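Long-range contacts in trichothecene 3-O-acetyltransferase (PDB 2RKV), which transfers an acetyl group from acetyl coenzyme A to the 3-hydroxyl of trichothecene mycotoxins, as a member of the BAHD acyltransferase superfamily: residues A[208-213]-A[366-371]; A[261-266]-A[289-294]; A[313-318]-A[335-340]. All blocks are in the same frame, centred on the assembly; numbering follows the deposited sequence.

Contact 1 of 3, residues A[208-213]-A[366-371]; sequences VDHQIV and TADADP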
loop_
_atom_site.group_PDB
_atom_site.type_symbol
_atom_site.label_atom_id
_atom_site.label_comp_id
_atom_site.label_asym_id
_atom_site.label_seq_id
_atom_site.Cartn_x
_atom_site.Cartn_y
_atom_site.Cartn_z
ATOM N N VAL A 208 13.356 -2.155 17.429
ATOM C CA VAL A 208 13.655 -2.697 16.100
ATOM C C VAL A 208 13.573 -4.229 16.031
ATOM O O VAL A 208 14.096 -4.860 15.098
ATOM C CB VAL A 208 15.006 -2.173 15.591
ATOM C CG2 VAL A 208 15.030 -0.691 15.361
ATOM N N ASP A 209 12.896 -4.831 17.009
ATOM C CA ASP A 209 12.615 -6.261 16.959
ATOM C C ASP A 209 11.946 -6.562 15.614
ATOM O O ASP A 209 11.094 -5.788 15.159
ATOM C CB ASP A 209 11.654 -6.662 18.089
ATOM C CG ASP A 209 12.349 -6.852 19.442
ATOM O OD1 ASP A 209 13.593 -6.754 19.544
ATOM O OD2 ASP A 209 11.616 -7.116 20.423
ATOM N N HIS A 210 12.332 -7.673 14.980
ATOM C CA HIS A 210 11.739 -8.131 13.710
ATOM C C HIS A 210 12.080 -7.245 12.510
ATOM O O HIS A 210 11.497 -7.414 11.434
ATOM C CB HIS A 210 10.212 -8.270 13.805
ATOM C CG HIS A 210 9.739 -8.908 15.071
ATOM N ND1 HIS A 210 9.986 -10.229 15.371
ATOM C CD2 HIS A 210 9.037 -8.407 16.116
ATOM C CE1 HIS A 210 9.457 -10.516 16.546
ATOM N NE2 HIS A 210 8.875 -9.431 17.019
ATOM N N GLN A 211 13.027 -6.321 12.684
ATOM C CA GLN A 211 13.334 -5.363 11.607
ATOM C C GLN A 211 14.790 -5.341 11.148
ATOM O O GLN A 211 15.148 -4.601 10.230
ATOM C CB GLN A 211 12.859 -3.961 11.983
ATOM C CG GLN A 211 11.348 -3.914 12.200
ATOM C CD GLN A 211 10.838 -2.542 12.570
ATOM O OE1 GLN A 211 11.493 -1.797 13.299
ATOM N NE2 GLN A 211 9.645 -2.206 12.076
ATOM N N ILE A 212 15.629 -6.154 11.786
ATOM C CA ILE A 212 17.018 -6.268 11.378
ATOM C C ILE A 212 17.298 -7.722 11.010
ATOM O O ILE A 212 17.097 -8.629 11.823
ATOM C CB ILE A 212 17.988 -5.766 12.473
ATOM C CG1 ILE A 212 17.660 -4.316 12.852
ATOM C CG2 ILE A 212 19.445 -5.865 11.979
ATOM C CD1 ILE A 212 18.364 -3.832 14.102
ATOM N N VAL A 213 17.732 -7.931 9.772
ATOM C CA VAL A 213 18.051 -9.267 9.268
ATOM C C VAL A 213 19.266 -9.802 10.030
ATOM O O VAL A 213 20.238 -9.074 10.260
ATOM C CB VAL A 213 18.308 -9.241 7.732
ATOM C CG1 VAL A 213 18.858 -10.578 7.238
ATOM C CG2 VAL A 213 17.032 -8.887 6.977
ATOM N N THR A 366 10.187 -6.580 7.018
ATOM C CA THR A 366 9.793 -7.990 7.087
ATOM C C THR A 366 11.001 -8.898 7.316
ATOM O O THR A 366 11.047 -10.021 6.803
ATOM C CB THR A 366 9.032 -8.446 5.827
ATOM O OG1 THR A 366 9.854 -8.222 4.673
ATOM C CG2 THR A 366 7.697 -7.704 5.690
ATOM N N ALA A 367 11.947 -8.407 8.119
ATOM C CA ALA A 367 13.246 -9.054 8.352
ATOM C C ALA A 367 13.189 -10.511 8.817
ATOM O O ALA A 367 14.082 -11.302 8.481
ATOM C CB ALA A 367 14.076 -8.233 9.324
ATOM N N ASP A 368 12.167 -10.865 9.593
ATOM C CA ASP A 368 12.030 -12.246 10.057
ATOM C C ASP A 368 10.700 -12.912 9.675
ATOM O O ASP A 368 10.300 -13.912 10.279
ATOM C CB ASP A 368 12.330 -12.358 11.560
ATOM C CG ASP A 368 11.295 -11.665 12.446
ATOM O OD1 ASP A 368 10.269 -11.157 11.949
ATOM O OD2 ASP A 368 11.528 -11.627 13.670
ATOM N N ALA A 369 10.032 -12.370 8.660
ATOM C CA ALA A 369 8.787 -12.963 8.181
ATOM C C ALA A 369 9.093 -14.135 7.251
ATOM O O ALA A 369 9.802 -13.985 6.262
ATOM C CB ALA A 369 7.919 -11.923 7.472
ATOM N N ASP A 370 8.571 -15.304 7.595
ATOM C CA ASP A 370 8.666 -16.485 6.744
ATOM C C ASP A 370 7.467 -16.515 5.800
ATOM O O ASP A 370 6.326 -16.617 6.258
ATOM C CB ASP A 370 8.668 -17.739 7.621
ATOM C CG ASP A 370 9.002 -19.006 6.848
ATOM O OD1 ASP A 370 8.385 -19.260 5.787
ATOM O OD2 ASP A 370 9.878 -19.756 7.325
ATOM N N PRO A 371 7.710 -16.426 4.477
ATOM C CA PRO A 371 6.596 -16.379 3.518
ATOM C C PRO A 371 5.646 -17.579 3.580
ATOM O O PRO A 371 4.476 -17.459 3.210
ATOM C CB PRO A 371 7.289 -16.311 2.153
ATOM C CG PRO A 371 8.721 -16.729 2.402
ATOM C CD PRO A 371 9.025 -16.338 3.811
HETATM O O HOH W 1 9.702 -9.211 10.104
#

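Contact 2 of 3, residues A[261-266]-A[289-294]; sequences TDDALS and FCRAVD. With COA (coenzyme A), chain B.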
loop_
_atom_site.group_PDB
_atom_site.type_symbol
_atom_site.label_atom_id
_atom_site.label_comp_id
_atom_site.label_asym_id
_atom_site.label_seq_id
_atom_site.Cartn_x
_atom_site.Cartn_y
_atom_site.Cartn_z
ATOM N N THR A 261 -13.362 -2.735 12.693
ATOM C CA THR A 261 -13.717 -3.495 11.503
ATOM C C THR A 261 -12.446 -4.034 10.833
ATOM O O THR A 261 -12.359 -5.221 10.505
ATOM C CB THR A 261 -14.526 -2.602 10.519
ATOM O OG1 THR A 261 -15.738 -2.169 11.155
ATOM C CG2 THR A 261 -14.889 -3.366 9.262
ATOM N N ASP A 262 -11.464 -3.149 10.652
ATOM C CA ASP A 262 -10.183 -3.505 10.047
ATOM C C ASP A 262 -9.460 -4.601 10.850
ATOM O O ASP A 262 -8.950 -5.564 10.276
ATOM C CB ASP A 262 -9.318 -2.250 9.913
ATOM C CG ASP A 262 -8.172 -2.423 8.943
ATOM O OD1 ASP A 262 -7.266 -3.247 9.227
ATOM O OD2 ASP A 262 -8.191 -1.715 7.900
ATOM N N ASP A 263 -9.441 -4.463 12.177
ATOM C CA ASP A 263 -8.896 -5.507 13.063
ATOM C C ASP A 263 -9.551 -6.869 12.809
ATOM O O ASP A 263 -8.875 -7.903 12.709
ATOM C CB ASP A 263 -9.180 -5.181 14.529
ATOM C CG ASP A 263 -8.366 -4.016 15.072
ATOM O OD1 ASP A 263 -7.367 -3.585 14.448
ATOM O OD2 ASP A 263 -8.759 -3.520 16.148
ATOM N N ALA A 264 -10.878 -6.861 12.729
ATOM C CA ALA A 264 -11.663 -8.093 12.605
ATOM C C ALA A 264 -11.362 -8.816 11.289
ATOM O O ALA A 264 -11.134 -10.028 11.272
ATOM C CB ALA A 264 -13.154 -7.789 12.754
ATOM N N LEU A 265 -11.335 -8.070 10.185
ATOM C CA LEU A 265 -11.009 -8.678 8.896
ATOM C C LEU A 265 -9.567 -9.174 8.867
ATOM O O LEU A 265 -9.282 -10.263 8.370
ATOM C CB LEU A 265 -11.261 -7.709 7.732
ATOM C CG LEU A 265 -11.004 -8.329 6.346
ATOM C CD1 LEU A 265 -11.748 -9.659 6.140
ATOM C CD2 LEU A 265 -11.302 -7.351 5.204
ATOM N N SER A 266 -8.649 -8.364 9.389
ATOM C CA SER A 266 -7.250 -8.770 9.470
ATOM C C SER A 266 -7.123 -10.093 10.253
ATOM O O SER A 266 -6.431 -11.021 9.810
ATOM C CB SER A 266 -6.398 -7.662 10.093
ATOM O OG SER A 266 -6.469 -6.467 9.312
ATOM N N PHE A 289 2.235 -12.281 12.038
ATOM C CA PHE A 289 1.439 -11.300 11.286
ATOM C C PHE A 289 2.207 -9.981 11.318
ATOM O O PHE A 289 2.573 -9.500 12.400
ATOM C CB PHE A 289 0.064 -11.110 11.940
ATOM C CG PHE A 289 -0.955 -10.422 11.061
ATOM C CD1 PHE A 289 -1.908 -11.163 10.380
ATOM C CD2 PHE A 289 -0.975 -9.024 10.931
ATOM C CE1 PHE A 289 -2.883 -10.538 9.580
ATOM C CE2 PHE A 289 -1.942 -8.390 10.116
ATOM C CZ PHE A 289 -2.887 -9.148 9.445
ATOM N N CYS A 290 2.452 -9.404 10.136
ATOM C CA CYS A 290 3.115 -8.107 10.034
ATOM C C CYS A 290 2.079 -7.145 9.466
ATOM O O CYS A 290 1.620 -7.336 8.334
ATOM C CB CYS A 290 4.310 -8.186 9.076
ATOM S SG CYS A 290 5.541 -9.474 9.482
ATOM N N ARG A 291 1.704 -6.137 10.250
ATOM C CA ARG A 291 0.628 -5.212 9.852
ATOM C C ARG A 291 1.161 -3.796 9.624
ATOM O O ARG A 291 1.766 -3.220 10.517
ATOM C CB ARG A 291 -0.462 -5.176 10.932
ATOM C CG ARG A 291 -1.746 -4.494 10.499
ATOM C CD ARG A 291 -2.624 -4.176 11.709
ATOM N NE ARG A 291 -4.022 -3.916 11.362
ATOM C CZ ARG A 291 -4.981 -3.738 12.271
ATOM N NH1 ARG A 291 -4.665 -3.790 13.563
ATOM N NH2 ARG A 291 -6.236 -3.511 11.898
ATOM N N ALA A 292 0.938 -3.246 8.427
ATOM C CA ALA A 292 1.355 -1.866 8.145
ATOM C C ALA A 292 0.498 -0.885 8.940
ATOM O O ALA A 292 -0.735 -1.016 8.998
ATOM C CB ALA A 292 1.267 -1.561 6.656
ATOM N N VAL A 293 1.153 0.098 9.549
ATOM C CA VAL A 293 0.468 1.091 10.369
ATOM C C VAL A 293 1.019 2.482 10.030
ATOM O O VAL A 293 2.227 2.714 10.115
ATOM C CB VAL A 293 0.631 0.802 11.890
ATOM C CG1 VAL A 293 -0.114 1.852 12.739
ATOM C CG2 VAL A 293 0.121 -0.600 12.221
ATOM N N ASP A 294 0.117 3.386 9.656
ATOM C CA ASP A 294 0.431 4.798 9.446
ATOM C C ASP A 294 0.882 5.372 10.778
ATOM O O ASP A 294 0.148 5.292 11.780
ATOM C CB ASP A 294 -0.817 5.534 8.925
ATOM C CG ASP A 294 -0.621 7.050 8.779
ATOM O OD1 ASP A 294 0.534 7.539 8.811
ATOM O OD2 ASP A 294 -1.655 7.743 8.608
HETATM N N1A COA B . -15.371 2.397 21.446
HETATM C C2A COA B . -15.567 1.503 20.413
HETATM N N3A COA B . -14.830 1.609 19.250
HETATM C C4A COA B . -13.910 2.602 19.137
HETATM C C5A COA B . -13.694 3.513 20.173
HETATM C C6A COA B . -14.438 3.412 21.346
HETATM N N6A COA B . -14.436 4.419 22.225
HETATM N N7A COA B . -12.725 4.379 19.782
HETATM C C8A COA B . -12.326 4.039 18.532
HETATM N N9A COA B . -13.051 2.943 18.124
HETATM C C1B COA B . -12.983 2.270 16.820
HETATM C C2B COA B . -13.625 3.147 15.765
HETATM O O2B COA B . -15.019 3.043 15.797
HETATM C C3B COA B . -13.015 2.568 14.511
HETATM O O3B COA B . -13.602 1.330 14.248
HETATM P P3B COA B . -14.540 1.117 12.981
HETATM O O7A COA B . -13.749 1.496 11.747
HETATM O O8A COA B . -15.731 2.017 13.185
HETATM O O9A COA B . -14.962 -0.326 12.960
HETATM C C4B COA B . -11.628 2.193 14.955
HETATM O O4B COA B . -11.650 2.085 16.372
HETATM C C5B COA B . -10.622 3.216 14.493
HETATM O O5B COA B . -9.429 2.561 14.783
HETATM P P1A COA B . -8.066 2.997 14.088
HETATM O O1A COA B . -7.957 4.519 14.032
HETATM O O2A COA B . -6.920 2.327 14.810
HETATM O O3A COA B . -8.206 2.590 12.549
HETATM P P2A COA B . -8.531 1.151 11.946
HETATM O O4A COA B . -9.639 1.318 10.932
HETATM O O5A COA B . -8.760 0.098 12.992
HETATM O O6A COA B . -7.177 0.798 11.183
HETATM C CBP COA B . -4.822 0.641 10.924
HETATM C CCP COA B . -5.997 0.449 11.881
HETATM C CDP COA B . -5.011 -0.264 9.704
HETATM C CEP COA B . -3.532 0.214 11.621
HETATM C CAP COA B . -4.797 2.124 10.527
HETATM O OAP COA B . -4.616 2.952 11.659
HETATM C C9P COA B . -3.697 2.429 9.564
HETATM O O9P COA B . -2.441 2.785 10.064
HETATM N N8P COA B . -4.014 2.336 8.280
HETATM C C7P COA B . -3.059 2.553 7.222
HETATM C C6P COA B . -2.160 1.337 7.059
HETATM C C5P COA B . -1.238 1.647 5.918
HETATM O O5P COA B . -0.635 2.741 5.890
HETATM N N4P COA B . -1.129 0.712 4.984
HETATM O O HOH W 2 -4.804 -4.001 8.648
#

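Contact 3 of 3, residues A[313-318]-A[335-340]; sequences TYHNST and RSELDP. With COA (coenzyme A), chain B.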
loop_
_atom_site.group_PDB
_atom_site.type_symbol
_atom_site.label_atom_id
_atom_site.label_comp_id
_atom_site.label_asym_id
_atom_site.label_seq_id
_atom_site.Cartn_x
_atom_site.Cartn_y
_atom_site.Cartn_z
ATOM N N THR A 313 3.307 -3.398 12.881
ATOM C CA THR A 313 3.189 -4.078 14.170
ATOM C C THR A 313 3.396 -5.568 13.876
ATOM O O THR A 313 3.050 -6.061 12.795
ATOM C CB THR A 313 1.849 -3.809 14.904
ATOM O OG1 THR A 313 0.749 -4.239 14.096
ATOM C CG2 THR A 313 1.698 -2.324 15.254
ATOM N N TYR A 314 3.984 -6.277 14.838
ATOM C CA TYR A 314 4.338 -7.686 14.664
ATOM C C TYR A 314 3.646 -8.512 15.725
ATOM O O TYR A 314 3.587 -8.112 16.891
ATOM C CB TYR A 314 5.858 -7.890 14.746
ATOM C CG TYR A 314 6.593 -7.049 13.723
ATOM C CD1 TYR A 314 7.109 -5.801 14.065
ATOM C CD2 TYR A 314 6.725 -7.484 12.401
ATOM C CE1 TYR A 314 7.749 -4.999 13.115
ATOM C CE2 TYR A 314 7.369 -6.697 11.448
ATOM C CZ TYR A 314 7.868 -5.459 11.809
ATOM O OH TYR A 314 8.507 -4.680 10.865
ATOM N N HIS A 315 3.139 -9.664 15.307
ATOM C CA HIS A 315 2.320 -10.520 16.163
ATOM C C HIS A 315 2.741 -11.958 15.927
ATOM O O HIS A 315 2.566 -12.491 14.835
ATOM C CB HIS A 315 0.836 -10.300 15.854
ATOM C CG HIS A 315 0.442 -8.855 15.849
ATOM N ND1 HIS A 315 0.622 -8.035 14.753
ATOM C CD2 HIS A 315 -0.081 -8.074 16.822
ATOM C CE1 HIS A 315 0.202 -6.815 15.048
ATOM N NE2 HIS A 315 -0.221 -6.808 16.298
ATOM N N ASN A 316 3.330 -12.565 16.954
ATOM C CA ASN A 316 3.897 -13.903 16.834
ATOM C C ASN A 316 3.106 -14.923 17.635
ATOM O O ASN A 316 2.772 -14.697 18.802
ATOM C CB ASN A 316 5.367 -13.893 17.249
ATOM C CG ASN A 316 6.231 -13.142 16.259
ATOM O OD1 ASN A 316 6.668 -13.702 15.262
ATOM N ND2 ASN A 316 6.456 -11.861 16.519
ATOM N N SER A 317 2.797 -16.039 16.988
ATOM C CA SER A 317 2.032 -17.121 17.607
ATOM C C SER A 317 2.378 -18.414 16.873
ATOM O O SER A 317 3.471 -18.528 16.302
ATOM C CB SER A 317 0.527 -16.810 17.544
ATOM O OG SER A 317 -0.257 -17.749 18.283
ATOM N N THR A 318 1.475 -19.394 16.916
ATOM C CA THR A 318 1.626 -20.607 16.114
ATOM C C THR A 318 0.400 -20.811 15.241
ATOM O O THR A 318 -0.699 -20.358 15.572
ATOM C CB THR A 318 1.860 -21.882 16.979
ATOM O OG1 THR A 318 0.713 -22.123 17.806
ATOM C CG2 THR A 318 3.124 -21.747 17.847
ATOM N N ARG A 335 -5.039 -5.325 17.895
ATOM C CA ARG A 335 -5.358 -4.054 18.550
ATOM C C ARG A 335 -4.379 -3.711 19.688
ATOM O O ARG A 335 -4.085 -2.539 19.914
ATOM C CB ARG A 335 -6.827 -4.064 19.019
ATOM C CG ARG A 335 -7.325 -2.844 19.790
ATOM C CD ARG A 335 -7.170 -1.524 19.048
ATOM N NE ARG A 335 -7.592 -1.577 17.648
ATOM C CZ ARG A 335 -7.703 -0.499 16.871
ATOM N NH1 ARG A 335 -8.064 -0.623 15.599
ATOM N NH2 ARG A 335 -7.444 0.703 17.370
ATOM N N SER A 336 -3.838 -4.736 20.353
ATOM C CA SER A 336 -2.943 -4.539 21.510
ATOM C C SER A 336 -1.641 -3.787 21.180
ATOM O O SER A 336 -0.976 -3.276 22.081
ATOM C CB SER A 336 -2.622 -5.877 22.184
ATOM O OG SER A 336 -1.693 -6.630 21.423
ATOM N N GLU A 337 -1.291 -3.735 19.895
ATOM C CA GLU A 337 -0.046 -3.105 19.438
ATOM C C GLU A 337 -0.230 -1.677 18.918
ATOM O O GLU A 337 0.725 -1.061 18.452
ATOM C CB GLU A 337 0.625 -3.966 18.357
ATOM C CG GLU A 337 1.429 -5.131 18.905
ATOM C CD GLU A 337 2.555 -4.644 19.807
ATOM O OE1 GLU A 337 3.516 -3.995 19.313
ATOM O OE2 GLU A 337 2.450 -4.881 21.018
ATOM N N LEU A 338 -1.456 -1.158 18.983
ATOM C CA LEU A 338 -1.760 0.135 18.363
ATOM C C LEU A 338 -1.774 1.323 19.322
ATOM O O LEU A 338 -2.240 2.408 18.962
ATOM C CB LEU A 338 -3.083 0.063 17.596
ATOM C CG LEU A 338 -3.081 -0.860 16.382
ATOM C CD1 LEU A 338 -4.476 -0.924 15.779
ATOM C CD2 LEU A 338 -2.029 -0.421 15.335
ATOM N N ASP A 339 -1.259 1.127 20.528
ATOM C CA ASP A 339 -1.115 2.232 21.469
ATOM C C ASP A 339 -0.186 3.316 20.879
ATOM O O ASP A 339 0.960 3.026 20.507
ATOM C CB ASP A 339 -0.578 1.719 22.802
ATOM C CG ASP A 339 -0.260 2.832 23.765
ATOM O OD1 ASP A 339 -1.209 3.469 24.270
ATOM O OD2 ASP A 339 0.938 3.071 24.014
ATOM N N PRO A 340 -0.682 4.564 20.769
ATOM C CA PRO A 340 0.111 5.648 20.173
ATOM C C PRO A 340 1.505 5.838 20.784
ATOM O O PRO A 340 2.470 6.056 20.040
ATOM C CB PRO A 340 -0.761 6.889 20.404
ATOM C CG PRO A 340 -2.137 6.361 20.464
ATOM C CD PRO A 340 -2.029 5.029 21.152
HETATM N N1A COA B . -15.371 2.397 21.446
HETATM C C2A COA B . -15.567 1.503 20.413
HETATM N N3A COA B . -14.830 1.609 19.250
HETATM C C4A COA B . -13.910 2.602 19.137
HETATM C C5A COA B . -13.694 3.513 20.173
HETATM C C6A COA B . -14.438 3.412 21.346
HETATM N N6A COA B . -14.436 4.419 22.225
HETATM N N7A COA B . -12.725 4.379 19.782
HETATM C C8A COA B . -12.326 4.039 18.532
HETATM N N9A COA B . -13.051 2.943 18.124
HETATM C C1B COA B . -12.983 2.270 16.820
HETATM C C2B COA B . -13.625 3.147 15.765
HETATM O O2B COA B . -15.019 3.043 15.797
HETATM C C3B COA B . -13.015 2.568 14.511
HETATM O O3B COA B . -13.602 1.330 14.248
HETATM P P3B COA B . -14.540 1.117 12.981
HETATM O O7A COA B . -13.749 1.496 11.747
HETATM O O8A COA B . -15.731 2.017 13.185
HETATM O O9A COA B . -14.962 -0.326 12.960
HETATM C C4B COA B . -11.628 2.193 14.955
HETATM O O4B COA B . -11.650 2.085 16.372
HETATM C C5B COA B . -10.622 3.216 14.493
HETATM O O5B COA B . -9.429 2.561 14.783
HETATM P P1A COA B . -8.066 2.997 14.088
HETATM O O1A COA B . -7.957 4.519 14.032
HETATM O O2A COA B . -6.920 2.327 14.810
HETATM O O3A COA B . -8.206 2.590 12.549
HETATM P P2A COA B . -8.531 1.151 11.946
HETATM O O4A COA B . -9.639 1.318 10.932
HETATM O O5A COA B . -8.760 0.098 12.992
HETATM O O6A COA B . -7.177 0.798 11.183
HETATM C CBP COA B . -4.822 0.641 10.924
HETATM C CCP COA B . -5.997 0.449 11.881
HETATM C CDP COA B . -5.011 -0.264 9.704
HETATM C CEP COA B . -3.532 0.214 11.621
HETATM C CAP COA B . -4.797 2.124 10.527
HETATM O OAP COA B . -4.616 2.952 11.659
HETATM C C9P COA B . -3.697 2.429 9.564
HETATM O O9P COA B . -2.441 2.785 10.064
HETATM N N8P COA B . -4.014 2.336 8.280
HETATM C C7P COA B . -3.059 2.553 7.222
HETATM C C6P COA B . -2.160 1.337 7.059
HETATM C C5P COA B . -1.238 1.647 5.918
HETATM O O5P COA B . -0.635 2.741 5.890
HETATM N N4P COA B . -1.129 0.712 4.984
HETATM O O HOH W 3 4.919 -4.774 17.107
#

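Contact 1 of 3, residues A[208-213]-A[366-371]
Two beta turns meet beside the trichothecene pocket, joined chiefly by a histidine-carboxylate hydrogen bond between His210 and Asp368. His210 is the third residue of a type II turn, 208-211, and Asp368 the third of a type I turn, 366-369. The donor is His210 ND1, which reaches Asp368 OD2 at 2.7 Å in a nearly straight bond (166° at the hydrogen). OD2 accepts through its syn lone pair and sits almost in the imidazole plane, at the ring edge, although ring and carboxylate are turned 54° against each other. With chi1 at 68°, Asp368 CG sits between its own backbone N and carbonyl carbon, which brings OD2 to that edge. Glu288 brings its carboxylate close to Asp368 OD1, and this crowding of like charges may raise one acid's pKa or favour a charged His210.

The backbones are tied by water 1, which donates to His210 O at 2.9 Å and accepts from Asp368 N at 3.0 Å. Ala367 N adds a weak, bent bond to His210 O of 3.5 Å. Ala367 CB presses against the opposing backbone, 3.5 Å from Gln211 C, and it also meets Val213 CG2 at 3.8 Å.

Next to Ala367, Thr366 touches the bound T-2 toxin, while Gln211 turns its amide to Asn311, another pocket residue. These are two loop turns docked through a histidine-carboxylate pair bordering a substrate site.

Contact 2 of 3, residues A[261-266]-A[289-294]
Arg291 reaches from its strand to the start of helix 261-277, meeting Asp262 and Asp263 at its tip. Its CB lies at the edge of the Phe289 ring, 3.6 Å from Phe289 CE2; that ring in turn touches the helix, with Phe289 CZ 3.9 Å from Ser266 CB. CG stands anti to the backbone N (chi1 -168°), and the chain runs on extended to NE. NE gives its hydrogen to water 2 at 2.8 Å, and the same water donates to Asp262 OD1 at 2.6 Å.

This is a helix packed on a sheet strand, running nearly antiparallel to it (155°), and the buried salt-bridge network in the gap lines the coenzyme A site. NH2 bonds Asp262 OD1 at 2.9 Å almost straight, meeting it on the anti side but out of the carboxylate plane. NH1 and NH2 together grip one atom, Asp263 OD1, which is 2.8 Å from NH2. The guanidinium probably stabilises both buried carboxylates in their charged form, and bonds around its edge fix its rotation. Over one face, offset toward the rim, lies a methyl of the pantetheine arm, COA CEP. The second oxygens are also engaged: Asp262 OD2 by Ser379 OG, Asp263 OD2 in a salt bridge with Arg335.

Contact 3 of 3, residues A[313-318]-A[335-340]
Van der Waals packing carries most of this contact: Thr313 and His315 of the strand lie against Glu337 in the turn that follows helix 327-335. Thr313 and Glu337 lie alongside each other, pointing opposite ways, with their CB atoms 3.7 Å apart, and Thr313 CG2 also reaches Leu338 CD2 at 4.2 Å. His315 NE2 comes obliquely onto the aliphatic part of Glu337, 3.5 Å from Glu337 CG. Because the Glu337 chain bends at chi2 (-60°), its carboxylate is carried away from the imidazole, toward water 3, with its plane 78° from that of the ring.

No direct hydrogen bond links the two segments. Water 3 does so instead, accepting from Tyr314 N at 2.9 Å and donating to Glu337 OE1 at 2.7 Å.

Arg335 spends NH1 and NH2 on coenzyme A, while NE is paired with Asp263. NH2 bonds the pyrophosphate oxygen COA O2A at 3.1 Å, joined there by NH1; NH1 also makes a weak bond to O5A. Leu338 CD1 sits over the centre of the guanidinium, 3.4 Å above its plane, backing one face.

Strand 310-318 is an outermost strand of its sheet, paired with 286-294. Met343 and Arg346 of helix 340-356 touch Thr313, and Trp270 of helix 261-277 touches His315. Leu338 touches Asp263 of helix 261-277 and Arg291 of strand 286-294, which sets the turn 335-338 between that helix and the sheet edge.

Overall arrangement
All the touching residues of contact 2 are buried, about 12 Å from the chain centre to the contact's own. Contact 3 is buried too, though its centre is about 19 Å out, and contact 1, about 18 Å out, is partly buried. Contacts 2 and 3 share one sheet through neighbouring strands 286-294 and 310-318, and both touch coenzyme A. Contact 1 joins two loops on the toxin side, resting on strand 310-318 where the His210 and Tyr314 rings meet and Gln211 NE2 lies 3.0 Å from Tyr314 OH. The chemistry follows the place: charged pairs in the interior, van der Waals packing with a water bridge at the sheet edge, and a histidine-carboxylate bond between loop turns.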